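Local coordinates for RagB/SusD domain protein (Flavobacterium johnsoniae, PDB 5J90) that probably binds chitin as a SusD-like protein encoded in a polysaccharide utilization locus that enables the bacterium to convert this recalcitrant polymer, at residues S119-V124 and V200-T205; R213-K216 and L221-T224; K276-P281 and I420-W425; N331-Y336 and I361-D366. One frame throughout, in Å; residues are numbered along the deposited sequence.

Contact 1 comes first along the chain, joining helix 113-134 to helix 196-213 and closing a long loop of which about half is helix. Contact 2 follows in series: the turn at the end of helix 196-213 folds against helix 219-231, a closure of only a few residues. Contact 3 spans the longest interval, from the end of helix 269-277 to helix 413-428, and within that interval contact 4 pairs helices 332-344 and 353-368. Contacts 3 and 4 lie about 12 Å apart, centre to centre, and touch through Pro281 and Phe365. Contact 4 also meets contact 1, where Thr205 CG2 packs on Ala335 CB at 3.8 Å.

Contact 1 of 4, residues S119-V124 and V200-T205; sequences SLILKV and VRFANT
Ile121 and Ala203 mark the nearest backbone approach between two helices that run in roughly the same direction, their CA atoms 6.2 Å apart. The pairing belongs to the helix-packed, TPR-like scaffold expected of the SusD family, and joins helix 113-134 to helix 196-213. About 154 Å² is buried between the segments, and the three residues that carry the contact, Ile121, Phe202 and Ala203, are all buried and meet through carbon atoms.

Ile121 serves two partners with its two branches. With CG2 anti to the backbone N, this methyl is carried to the Phe202 ring, where it lies 3.6 Å from Phe202 CD2 and nearly as close to CE2. The methyl comes in obliquely, and isoleucine and phenylalanine run antiparallel past one another rather than meeting end-on. The other branch, extended at chi2 (171°), passes alongside the Ala203 methyl: Ile121 CD1 is 3.9 Å from Ala203 CB, with CG1 hardly farther off. One side chain therefore straddles neighbouring positions on the facing helix.

Helix 154-177 packs against both segments, Ala168 touching Ile121 and Leu172 touching Val200, while Phe244 stacks with the ring of Phe202. Within 200-205, Arg201 O is gripped twice. Thr205 N makes the helical backbone bond to it, and Thr205 OG1 comes in on the face of the carbonyl plane opposite to Thr205 N, 2.8 Å from Arg201 O.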
loop_
_atom_site.group_PDB
_atom_site.type_symbol
_atom_site.label_atom_id
_atom_site.label_comp_id
_atom_site.label_asym_id
_atom_site.label_seq_id
_atom_site.Cartn_x
_atom_site.Cartn_y
_atom_site.Cartn_z
ATOM N N SER A 119 -21.620 -5.666 23.743
ATOM C CA SER A 119 -20.861 -4.419 23.633
ATOM C C SER A 119 -19.737 -4.551 22.606
ATOM O O SER A 119 -19.452 -3.589 21.888
ATOM C CB SER A 119 -20.310 -3.945 24.991
ATOM O OG SER A 119 -19.169 -4.678 25.397
ATOM N N LEU A 120 -19.125 -5.732 22.516
ATOM C CA LEU A 120 -18.053 -5.956 21.541
ATOM C C LEU A 120 -18.567 -5.887 20.105
ATOM O O LEU A 120 -17.917 -5.322 19.221
ATOM C CB LEU A 120 -17.357 -7.296 21.786
ATOM C CG LEU A 120 -16.477 -7.380 23.036
ATOM C CD1 LEU A 120 -15.948 -8.795 23.202
ATOM C CD2 LEU A 120 -15.331 -6.370 22.950
ATOM N N ILE A 121 -19.734 -6.473 19.857
ATOM C CA ILE A 121 -20.307 -6.429 18.518
ATOM C C ILE A 121 -20.617 -4.989 18.110
ATOM O O ILE A 121 -20.278 -4.553 17.005
ATOM C CB ILE A 121 -21.561 -7.322 18.409
ATOM C CG1 ILE A 121 -21.195 -8.769 18.744
ATOM C CG2 ILE A 121 -22.169 -7.225 17.015
ATOM C CD1 ILE A 121 -22.417 -9.699 18.878
ATOM N N LEU A 122 -21.252 -4.239 19.005
ATOM C CA LEU A 122 -21.532 -2.831 18.738
ATOM C C LEU A 122 -20.251 -2.012 18.583
ATOM O O LEU A 122 -20.183 -1.105 17.750
ATOM C CB LEU A 122 -22.394 -2.242 19.855
ATOM C CG LEU A 122 -23.887 -2.445 19.673
ATOM C CD1 LEU A 122 -24.607 -2.027 20.947
ATOM C CD2 LEU A 122 -24.372 -1.639 18.477
ATOM N N LYS A 123 -19.249 -2.332 19.398
ATOM C CA LYS A 123 -17.953 -1.671 19.333
ATOM C C LYS A 123 -17.339 -1.834 17.941
ATOM O O LYS A 123 -16.906 -0.847 17.330
ATOM C CB LYS A 123 -17.012 -2.255 20.383
ATOM C CG LYS A 123 -15.633 -1.610 20.443
ATOM C CD LYS A 123 -14.726 -2.444 21.341
ATOM C CE LYS A 123 -13.371 -1.773 21.578
ATOM N NZ LYS A 123 -12.465 -2.672 22.334
ATOM N N VAL A 124 -17.310 -3.066 17.440
ATOM C CA VAL A 124 -16.723 -3.311 16.131
ATOM C C VAL A 124 -17.565 -2.632 15.039
ATOM O O VAL A 124 -17.018 -2.042 14.100
ATOM C CB VAL A 124 -16.543 -4.814 15.879
ATOM C CG1 VAL A 124 -16.058 -5.061 14.448
ATOM C CG2 VAL A 124 -15.556 -5.398 16.891
ATOM N N VAL A 200 -25.665 -12.813 16.874
ATOM C CA VAL A 200 -24.546 -13.625 16.402
ATOM C C VAL A 200 -24.511 -13.634 14.876
ATOM O O VAL A 200 -23.442 -13.493 14.274
ATOM C CB VAL A 200 -24.598 -15.068 16.955
ATOM C CG1 VAL A 200 -23.544 -15.944 16.272
ATOM C CG2 VAL A 200 -24.402 -15.063 18.467
ATOM N N ARG A 201 -25.676 -13.745 14.245
ATOM C CA ARG A 201 -25.755 -13.748 12.792
ATOM C C ARG A 201 -25.253 -12.410 12.236
ATOM O O ARG A 201 -24.578 -12.369 11.195
ATOM C CB ARG A 201 -27.193 -14.069 12.348
ATOM C CG ARG A 201 -27.365 -14.288 10.859
ATOM C CD ARG A 201 -28.727 -14.920 10.543
ATOM N NE ARG A 201 -28.844 -16.281 11.062
ATOM C CZ ARG A 201 -29.676 -16.660 12.030
ATOM N NH1 ARG A 201 -30.480 -15.779 12.619
ATOM N NH2 ARG A 201 -29.711 -17.933 12.405
ATOM N N PHE A 202 -25.562 -11.318 12.933
ATOM C CA PHE A 202 -25.030 -10.010 12.554
ATOM C C PHE A 202 -23.507 -10.012 12.706
ATOM O O PHE A 202 -22.793 -9.617 11.779
ATOM C CB PHE A 202 -25.671 -8.879 13.374
ATOM C CG PHE A 202 -24.965 -7.550 13.233
ATOM C CD1 PHE A 202 -24.673 -7.025 11.979
ATOM C CD2 PHE A 202 -24.590 -6.828 14.356
ATOM C CE1 PHE A 202 -24.012 -5.804 11.846
ATOM C CE2 PHE A 202 -23.934 -5.606 14.226
ATOM C CZ PHE A 202 -23.653 -5.101 12.981
ATOM N N ALA A 203 -23.005 -10.473 13.847
ATOM C CA ALA A 203 -21.561 -10.523 14.060
ATOM C C ALA A 203 -20.858 -11.326 12.964
ATOM O O ALA A 203 -19.798 -10.917 12.485
ATOM C CB ALA A 203 -21.230 -11.099 15.440
ATOM N N ASN A 204 -21.428 -12.469 12.573
ATOM C CA ASN A 204 -20.853 -13.257 11.487
ATOM C C ASN A 204 -20.803 -12.452 10.188
ATOM O O ASN A 204 -19.815 -12.506 9.439
ATOM C CB ASN A 204 -21.670 -14.533 11.240
ATOM C CG ASN A 204 -21.658 -15.493 12.420
ATOM O OD1 ASN A 204 -20.731 -15.507 13.233
ATOM N ND2 ASN A 204 -22.694 -16.324 12.503
ATOM N N THR A 205 -21.871 -11.709 9.905
ATOM C CA THR A 205 -21.949 -10.967 8.655
ATOM C C THR A 205 -20.966 -9.787 8.669
ATOM O O THR A 205 -20.334 -9.477 7.660
ATOM C CB THR A 205 -23.380 -10.469 8.393
ATOM O OG1 THR A 205 -24.295 -11.559 8.565
ATOM C CG2 THR A 205 -23.514 -9.947 6.966
#

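Contact 2 of 4, residues R213-K216 and L221-T224; sequences RIVK and LAKT
Ile214 reaches Leu221 and Ala222 because its CG1 branch stands between the backbone N and the carbonyl carbon (chi1 67°) and then continues extended to CD1. Leu221 answers with CG anti to its own backbone N (chi1 -176°), which, with chi2 near 60°, swings CG and CD2 to the incoming methyl. Ile214 CD1 lies 3.8 Å from Leu221 CD2 and only slightly farther from CG and CB, so the methyl rests along the leucine branch while the two side chains cross at a slant.

Nearer the backbone, the Ala222 methyl is the point of meeting. Ile214 CG1 passes it at 3.9 Å from Ala222 CB, and Val215 presents main chain as well as side chain: Val215 CA is 3.6 Å from Ala222 CB, whereas Val215 CB is 4.0 Å from that same methyl. The CA atoms of Val215 and Ala222 are accordingly only 5.1 Å apart, a close approach that the small alanine permits. An alanine in place of Ile214 would lack CG1, CG2 and CD1, and would probably leave Leu221 CD2 and one flank of the Ala222 methyl without their apolar neighbour.

Ile214 is the first residue to leave helical backbone angles after helix 196-213, so the contact folds the exit of that helix against the early part of helix 219-231, a short turn joining two consecutive helices. Tyr158 and Phe162 of helix 154-177 also touch Ile214, and Arg441 of helix 432-442 touches Val215, so the turn contacts both of these helices.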
loop_
_atom_site.group_PDB
_atom_site.type_symbol
_atom_site.label_atom_id
_atom_site.label_comp_id
_atom_site.label_asym_id
_atom_site.label_seq_id
_atom_site.Cartn_x
_atom_site.Cartn_y
_atom_site.Cartn_z
ATOM N N ARG A 213 -12.934 -6.763 3.084
ATOM C CA ARG A 213 -12.195 -5.502 3.059
ATOM C C ARG A 213 -10.698 -5.707 2.882
ATOM O O ARG A 213 -10.042 -4.905 2.213
ATOM C CB ARG A 213 -12.430 -4.703 4.348
ATOM C CG ARG A 213 -11.819 -3.301 4.309
ATOM C CD ARG A 213 -12.803 -2.279 3.726
ATOM N NE ARG A 213 -13.803 -1.914 4.731
ATOM C CZ ARG A 213 -15.121 -2.019 4.583
ATOM N NH1 ARG A 213 -15.914 -1.674 5.589
ATOM N NH2 ARG A 213 -15.667 -2.457 3.447
ATOM N N ILE A 214 -10.168 -6.758 3.502
ATOM C CA ILE A 214 -8.716 -6.940 3.544
ATOM C C ILE A 214 -8.199 -7.915 2.485
ATOM O O ILE A 214 -7.041 -8.331 2.541
ATOM C CB ILE A 214 -8.230 -7.346 4.959
ATOM C CG1 ILE A 214 -8.715 -8.747 5.349
ATOM C CG2 ILE A 214 -8.684 -6.303 5.981
ATOM C CD1 ILE A 214 -8.047 -9.291 6.607
ATOM N N VAL A 215 -9.023 -8.247 1.496
ATOM C CA VAL A 215 -8.614 -9.274 0.530
ATOM C C VAL A 215 -7.398 -8.891 -0.330
ATOM O O VAL A 215 -6.665 -9.780 -0.781
ATOM C CB VAL A 215 -9.809 -9.727 -0.348
ATOM C CG1 VAL A 215 -10.191 -8.659 -1.362
ATOM C CG2 VAL A 215 -9.484 -11.047 -1.049
ATOM N N LYS A 216 -7.174 -7.600 -0.569
ATOM C CA LYS A 216 -6.004 -7.185 -1.355
ATOM C C LYS A 216 -4.728 -7.156 -0.527
ATOM O O LYS A 216 -3.650 -7.442 -1.048
ATOM C CB LYS A 216 -6.225 -5.829 -2.057
ATOM C CG LYS A 216 -7.460 -5.803 -2.951
ATOM C CD LYS A 216 -7.401 -4.806 -4.116
ATOM C CE LYS A 216 -7.218 -3.395 -3.652
ATOM N NZ LYS A 216 -7.387 -2.448 -4.815
ATOM N N LEU A 221 -5.757 -14.142 5.241
ATOM C CA LEU A 221 -6.587 -13.866 6.408
ATOM C C LEU A 221 -8.017 -13.546 5.988
ATOM O O LEU A 221 -8.965 -13.933 6.668
ATOM C CB LEU A 221 -6.019 -12.709 7.226
ATOM C CG LEU A 221 -6.767 -12.404 8.530
ATOM C CD1 LEU A 221 -6.755 -13.615 9.451
ATOM C CD2 LEU A 221 -6.151 -11.195 9.230
ATOM N N ALA A 222 -8.165 -12.846 4.869
ATOM C CA ALA A 222 -9.488 -12.588 4.310
ATOM C C ALA A 222 -10.258 -13.879 4.106
ATOM O O ALA A 222 -11.409 -14.014 4.541
ATOM C CB ALA A 222 -9.366 -11.826 2.997
ATOM N N LYS A 223 -9.611 -14.852 3.475
ATOM C CA LYS A 223 -10.266 -16.127 3.223
ATOM C C LYS A 223 -10.629 -16.843 4.521
ATOM O O LYS A 223 -11.749 -17.353 4.672
ATOM C CB LYS A 223 -9.373 -17.004 2.353
ATOM C CG LYS A 223 -9.961 -18.374 2.054
ATOM C CD LYS A 223 -9.012 -19.143 1.119
ATOM C CE LYS A 223 -9.522 -20.549 0.808
ATOM N NZ LYS A 223 -9.569 -21.399 2.024
ATOM N N THR A 224 -9.688 -16.864 5.457
ATOM C CA THR A 224 -9.908 -17.519 6.734
ATOM C C THR A 224 -11.113 -16.914 7.464
ATOM O O THR A 224 -12.014 -17.629 7.918
ATOM C CB THR A 224 -8.651 -17.443 7.615
ATOM O OG1 THR A 224 -7.595 -18.196 6.993
ATOM C CG2 THR A 224 -8.939 -17.993 8.998
#

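Contact 3 of 4, residues K276-P281 and I420-W425; sequences KGYQDP and IITQKW
The Tyr278 ring is met at its edge by the Thr422 methyl, CG2 lying near the ring plane and 4.0 Å from Tyr278 CE2. The other flat group, the Gln423 amide, approaches obliquely, with its plane turned 37° from the ring and NE2 3.7 Å from Tyr278 CE2, so the pair is not a stack. A bend at chi2 (-59°) folds the glutamine back toward the tyrosine. One water links the polar ends: it donates to Tyr278 OH at 2.9 Å and accepts from Gln423 NE2 at 3.0 Å. The phenol also bonds Val403 O, NE2 has a second partner in Tyr376 OH, and Gln423 OE1 is held by Arg282, which fixes the amide's orientation. A leucine replacing Tyr278 would probably leave the bridging water without its phenol acceptor and Val403 O without this partner, and open a gap beside Thr422 CG2.

Immediately after Tyr278 in the chain, Gln279 turns the backbone; its positive phi and the bond from Gln279 N to Lys276 O belong to a Schellman motif. The arrangement is thus the C-terminal end of helix 269-277, whose following tyrosine docks its ring against helix 413-428 of the SusD-like fold.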
loop_
_atom_site.group_PDB
_atom_site.type_symbol
_atom_site.label_atom_id
_atom_site.label_comp_id
_atom_site.label_asym_id
_atom_site.label_seq_id
_atom_site.Cartn_x
_atom_site.Cartn_y
_atom_site.Cartn_z
ATOM N N LYS A 276 -31.273 5.559 -13.341
ATOM C CA LYS A 276 -32.056 5.842 -14.551
ATOM C C LYS A 276 -31.667 4.900 -15.684
ATOM O O LYS A 276 -32.527 4.426 -16.427
ATOM C CB LYS A 276 -31.861 7.281 -15.018
ATOM C CG LYS A 276 -32.739 8.307 -14.347
ATOM C CD LYS A 276 -32.671 9.597 -15.153
ATOM C CE LYS A 276 -33.756 10.582 -14.779
ATOM N NZ LYS A 276 -33.467 11.914 -15.385
ATOM N N GLY A 277 -30.371 4.636 -15.833
ATOM C CA GLY A 277 -29.904 3.754 -16.891
ATOM C C GLY A 277 -30.568 2.395 -16.811
ATOM O O GLY A 277 -30.992 1.824 -17.822
ATOM N N TYR A 278 -30.666 1.872 -15.594
ATOM C CA TYR A 278 -31.282 0.573 -15.362
ATOM C C TYR A 278 -32.804 0.641 -15.228
ATOM O O TYR A 278 -33.445 -0.391 -15.070
ATOM C CB TYR A 278 -30.727 -0.056 -14.081
ATOM C CG TYR A 278 -29.311 -0.606 -14.153
ATOM C CD1 TYR A 278 -28.737 -1.014 -15.356
ATOM C CD2 TYR A 278 -28.557 -0.744 -12.992
ATOM C CE1 TYR A 278 -27.443 -1.537 -15.396
ATOM C CE2 TYR A 278 -27.274 -1.260 -13.023
ATOM C CZ TYR A 278 -26.717 -1.654 -14.220
ATOM O OH TYR A 278 -25.436 -2.177 -14.226
ATOM N N GLN A 279 -33.372 1.845 -15.277
ATOM C CA GLN A 279 -34.802 2.045 -14.998
ATOM C C GLN A 279 -35.187 1.314 -13.717
ATOM O O GLN A 279 -36.169 0.575 -13.656
ATOM C CB GLN A 279 -35.666 1.579 -16.172
ATOM C CG GLN A 279 -35.457 2.394 -17.435
ATOM C CD GLN A 279 -36.349 1.940 -18.573
ATOM O OE1 GLN A 279 -37.438 1.408 -18.350
ATOM N NE2 GLN A 279 -35.887 2.140 -19.801
ATOM N N ASP A 280 -34.375 1.530 -12.688
ATOM C CA ASP A 280 -34.463 0.783 -11.450
ATOM C C ASP A 280 -35.663 1.258 -10.633
ATOM O O ASP A 280 -35.735 2.431 -10.279
ATOM C CB ASP A 280 -33.156 1.018 -10.685
ATOM C CG ASP A 280 -32.948 0.040 -9.558
ATOM O OD1 ASP A 280 -33.891 -0.204 -8.787
ATOM O OD2 ASP A 280 -31.816 -0.497 -9.442
ATOM N N PRO A 281 -36.598 0.347 -10.313
ATOM C CA PRO A 281 -37.802 0.770 -9.584
ATOM C C PRO A 281 -37.521 1.222 -8.151
ATOM O O PRO A 281 -38.392 1.831 -7.529
ATOM C CB PRO A 281 -38.681 -0.486 -9.587
ATOM C CG PRO A 281 -37.726 -1.617 -9.746
ATOM C CD PRO A 281 -36.623 -1.091 -10.630
ATOM N N ILE A 420 -21.448 -7.236 -9.371
ATOM C CA ILE A 420 -21.736 -7.471 -7.959
ATOM C C ILE A 420 -21.676 -6.185 -7.131
ATOM O O ILE A 420 -22.603 -5.869 -6.372
ATOM C CB ILE A 420 -20.768 -8.519 -7.378
ATOM C CG1 ILE A 420 -21.070 -9.890 -7.988
ATOM C CG2 ILE A 420 -20.879 -8.568 -5.862
ATOM C CD1 ILE A 420 -19.970 -10.930 -7.750
ATOM N N ILE A 421 -20.596 -5.431 -7.287
ATOM C CA ILE A 421 -20.427 -4.219 -6.490
ATOM C C ILE A 421 -21.431 -3.134 -6.901
ATOM O O ILE A 421 -21.900 -2.374 -6.055
ATOM C CB ILE A 421 -18.976 -3.689 -6.551
ATOM C CG1 ILE A 421 -17.979 -4.753 -6.055
ATOM C CG2 ILE A 421 -18.842 -2.403 -5.737
ATOM C CD1 ILE A 421 -18.210 -5.221 -4.636
ATOM N N THR A 422 -21.782 -3.060 -8.186
ATOM C CA THR A 422 -22.799 -2.092 -8.616
ATOM C C THR A 422 -24.127 -2.373 -7.908
ATOM O O THR A 422 -24.757 -1.461 -7.363
ATOM C CB THR A 422 -23.007 -2.129 -10.145
ATOM O OG1 THR A 422 -21.804 -1.708 -10.798
ATOM C CG2 THR A 422 -24.149 -1.205 -10.566
ATOM N N GLN A 423 -24.535 -3.637 -7.889
ATOM C CA GLN A 423 -25.792 -3.999 -7.240
ATOM C C GLN A 423 -25.712 -3.830 -5.723
ATOM O O GLN A 423 -26.680 -3.425 -5.073
ATOM C CB GLN A 423 -26.219 -5.405 -7.655
ATOM C CG GLN A 423 -26.722 -5.434 -9.099
ATOM C CD GLN A 423 -27.913 -4.509 -9.319
ATOM O OE1 GLN A 423 -28.815 -4.425 -8.482
ATOM N NE2 GLN A 423 -27.919 -3.809 -10.454
ATOM N N LYS A 424 -24.540 -4.106 -5.166
ATOM C CA LYS A 424 -24.296 -3.905 -3.745
ATOM C C LYS A 424 -24.426 -2.418 -3.393
ATOM O O LYS A 424 -25.072 -2.040 -2.400
ATOM C CB LYS A 424 -22.884 -4.411 -3.448
ATOM C CG LYS A 424 -22.535 -4.577 -1.999
ATOM C CD LYS A 424 -21.118 -5.165 -1.932
ATOM C CE LYS A 424 -20.664 -5.379 -0.519
ATOM N NZ LYS A 424 -19.183 -5.569 -0.516
ATOM N N TRP A 425 -23.828 -1.580 -4.228
ATOM C CA TRP A 425 -23.873 -0.133 -4.070
ATOM C C TRP A 425 -25.324 0.374 -4.114
ATOM O O TRP A 425 -25.736 1.156 -3.256
ATOM C CB TRP A 425 -23.000 0.482 -5.162
ATOM C CG TRP A 425 -22.855 1.987 -5.231
ATOM C CD1 TRP A 425 -21.904 2.753 -4.612
ATOM C CD2 TRP A 425 -23.605 2.883 -6.066
ATOM N NE1 TRP A 425 -22.042 4.070 -4.976
ATOM C CE2 TRP A 425 -23.085 4.181 -5.863
ATOM C CE3 TRP A 425 -24.681 2.717 -6.948
ATOM C CZ2 TRP A 425 -23.589 5.303 -6.521
ATOM C CZ3 TRP A 425 -25.190 3.839 -7.593
ATOM C CH2 TRP A 425 -24.644 5.113 -7.376
HETATM O O HOH W 1 -25.502 -4.267 -12.164
#

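Contact 4 of 4, residues N331-Y336 and I361-D366; sequences NAAEAY and IKASFD
Ala333 packs its methyl against Ser364, the two CB atoms 4.0 Å apart, and the serine's conformation decides what is presented. Ser364 OG stands anti to the backbone N (chi1 180°), which turns the hydroxyl off toward Arg282 NH1, its hydrogen-bond partner; OG is 4.9 Å from Ala333 CB, so carbon rather than oxygen faces the alanine. Ala363 lies beside this pair, with its CB 4.3 Å from Ala333 CA.

Such short residues suit the close pairing of helices 332-344 and 353-368, successive in the chain and antiparallel at 172°, with local axes 8.3 Å apart. The antiparallel pair is consistent with the TPR-related, helical fold of the SusD family.

One turn on from Ala333, Tyr336 has CG beside its backbone N (chi1 -73°), and its ring comes obliquely to the same Ala363 methyl: Tyr336 CE1 is 4.2 Å from Ala363 CB. The phenol continues past to bond Leu238 O, fixing the far end of the ring. On helix 353-368, Lys362 NZ reaches one turn ahead to the syn lone pair of Asp366 OD2, a 2.9 Å salt bridge.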
loop_
_atom_site.group_PDB
_atom_site.type_symbol
_atom_site.label_atom_id
_atom_site.label_comp_id
_atom_site.label_asym_id
_atom_site.label_seq_id
_atom_site.Cartn_x
_atom_site.Cartn_y
_atom_site.Cartn_z
ATOM N N ASN A 331 -27.744 -4.313 5.423
ATOM C CA ASN A 331 -28.872 -5.064 4.879
ATOM C C ASN A 331 -28.518 -6.500 4.551
ATOM O O ASN A 331 -27.374 -6.800 4.210
ATOM C CB ASN A 331 -29.365 -4.428 3.581
ATOM C CG ASN A 331 -29.822 -3.003 3.752
ATOM O OD1 ASN A 331 -30.505 -2.665 4.721
ATOM N ND2 ASN A 331 -29.472 -2.161 2.792
ATOM N N ALA A 332 -29.504 -7.388 4.604
ATOM C CA ALA A 332 -29.289 -8.759 4.177
ATOM C C ALA A 332 -28.716 -8.845 2.756
ATOM O O ALA A 332 -27.917 -9.737 2.466
ATOM C CB ALA A 332 -30.593 -9.556 4.295
ATOM N N ALA A 333 -29.109 -7.933 1.872
ATOM C CA ALA A 333 -28.594 -7.963 0.500
ATOM C C ALA A 333 -27.066 -7.956 0.466
ATOM O O ALA A 333 -26.454 -8.675 -0.327
ATOM C CB ALA A 333 -29.148 -6.808 -0.320
ATOM N N GLU A 334 -26.453 -7.164 1.343
ATOM C CA GLU A 334 -24.998 -7.086 1.399
ATOM C C GLU A 334 -24.375 -8.449 1.680
ATOM O O GLU A 334 -23.326 -8.772 1.133
ATOM C CB GLU A 334 -24.545 -6.091 2.473
ATOM C CG GLU A 334 -23.019 -6.028 2.583
ATOM C CD GLU A 334 -22.495 -5.017 3.583
ATOM O OE1 GLU A 334 -23.251 -4.115 4.007
ATOM O OE2 GLU A 334 -21.299 -5.126 3.936
ATOM N N ALA A 335 -25.004 -9.248 2.537
ATOM C CA ALA A 335 -24.476 -10.579 2.822
ATOM C C ALA A 335 -24.423 -11.444 1.557
ATOM O O ALA A 335 -23.457 -12.191 1.352
ATOM C CB ALA A 335 -25.292 -11.251 3.913
ATOM N N TYR A 336 -25.449 -11.352 0.712
ATOM C CA TYR A 336 -25.439 -12.083 -0.549
ATOM C C TYR A 336 -24.350 -11.587 -1.489
ATOM O O TYR A 336 -23.693 -12.396 -2.151
ATOM C CB TYR A 336 -26.800 -12.002 -1.243
ATOM C CG TYR A 336 -27.865 -12.839 -0.574
ATOM C CD1 TYR A 336 -28.799 -12.260 0.277
ATOM C CD2 TYR A 336 -27.927 -14.217 -0.785
ATOM C CE1 TYR A 336 -29.783 -13.026 0.891
ATOM C CE2 TYR A 336 -28.896 -14.988 -0.169
ATOM C CZ TYR A 336 -29.815 -14.391 0.665
ATOM O OH TYR A 336 -30.775 -15.167 1.274
ATOM N N ILE A 361 -29.956 -9.250 -5.311
ATOM C CA ILE A 361 -30.842 -8.299 -5.985
ATOM C C ILE A 361 -32.291 -8.507 -5.533
ATOM O O ILE A 361 -32.979 -7.545 -5.179
ATOM C CB ILE A 361 -30.729 -8.400 -7.518
ATOM C CG1 ILE A 361 -29.291 -8.110 -7.965
ATOM C CG2 ILE A 361 -31.696 -7.431 -8.202
ATOM C CD1 ILE A 361 -29.033 -8.444 -9.426
ATOM N N LYS A 362 -32.741 -9.759 -5.520
ATOM C CA LYS A 362 -34.094 -10.074 -5.055
ATOM C C LYS A 362 -34.323 -9.628 -3.612
ATOM O O LYS A 362 -35.359 -9.048 -3.291
ATOM C CB LYS A 362 -34.380 -11.567 -5.193
ATOM C CG LYS A 362 -35.713 -11.997 -4.586
ATOM C CD LYS A 362 -35.882 -13.514 -4.626
ATOM C CE LYS A 362 -36.913 -13.980 -3.605
ATOM N NZ LYS A 362 -38.157 -13.162 -3.667
ATOM N N ALA A 363 -33.356 -9.888 -2.740
ATOM C CA ALA A 363 -33.470 -9.469 -1.346
ATOM C C ALA A 363 -33.676 -7.958 -1.240
ATOM O O ALA A 363 -34.526 -7.492 -0.466
ATOM C CB ALA A 363 -32.235 -9.891 -0.553
ATOM N N SER A 364 -32.905 -7.194 -2.006
ATOM C CA SER A 364 -33.027 -5.743 -1.989
ATOM C C SER A 364 -34.378 -5.266 -2.542
ATOM O O SER A 364 -35.006 -4.382 -1.956
ATOM C CB SER A 364 -31.863 -5.099 -2.752
ATOM O OG SER A 364 -31.984 -3.688 -2.746
ATOM N N PHE A 365 -34.810 -5.834 -3.667
ATOM C CA PHE A 365 -36.123 -5.495 -4.226
ATOM C C PHE A 365 -37.215 -5.769 -3.195
ATOM O O PHE A 365 -38.105 -4.929 -2.991
ATOM C CB PHE A 365 -36.403 -6.287 -5.509
ATOM C CG PHE A 365 -35.977 -5.592 -6.779
ATOM C CD1 PHE A 365 -34.660 -5.182 -6.976
ATOM C CD2 PHE A 365 -36.890 -5.385 -7.806
ATOM C CE1 PHE A 365 -34.276 -4.561 -8.156
ATOM C CE2 PHE A 365 -36.512 -4.766 -8.984
ATOM C CZ PHE A 365 -35.200 -4.356 -9.165
ATOM N N ASP A 366 -37.157 -6.927 -2.541
ATOM C CA ASP A 366 -38.137 -7.263 -1.515
ATOM C C ASP A 366 -38.075 -6.278 -0.352
ATOM O O ASP A 366 -39.111 -5.842 0.166
ATOM C CB ASP A 366 -37.926 -8.688 -1.005
ATOM C CG ASP A 366 -38.281 -9.743 -2.036
ATOM O OD1 ASP A 366 -38.961 -9.418 -3.036
ATOM O OD2 ASP A 366 -37.884 -10.907 -1.833
#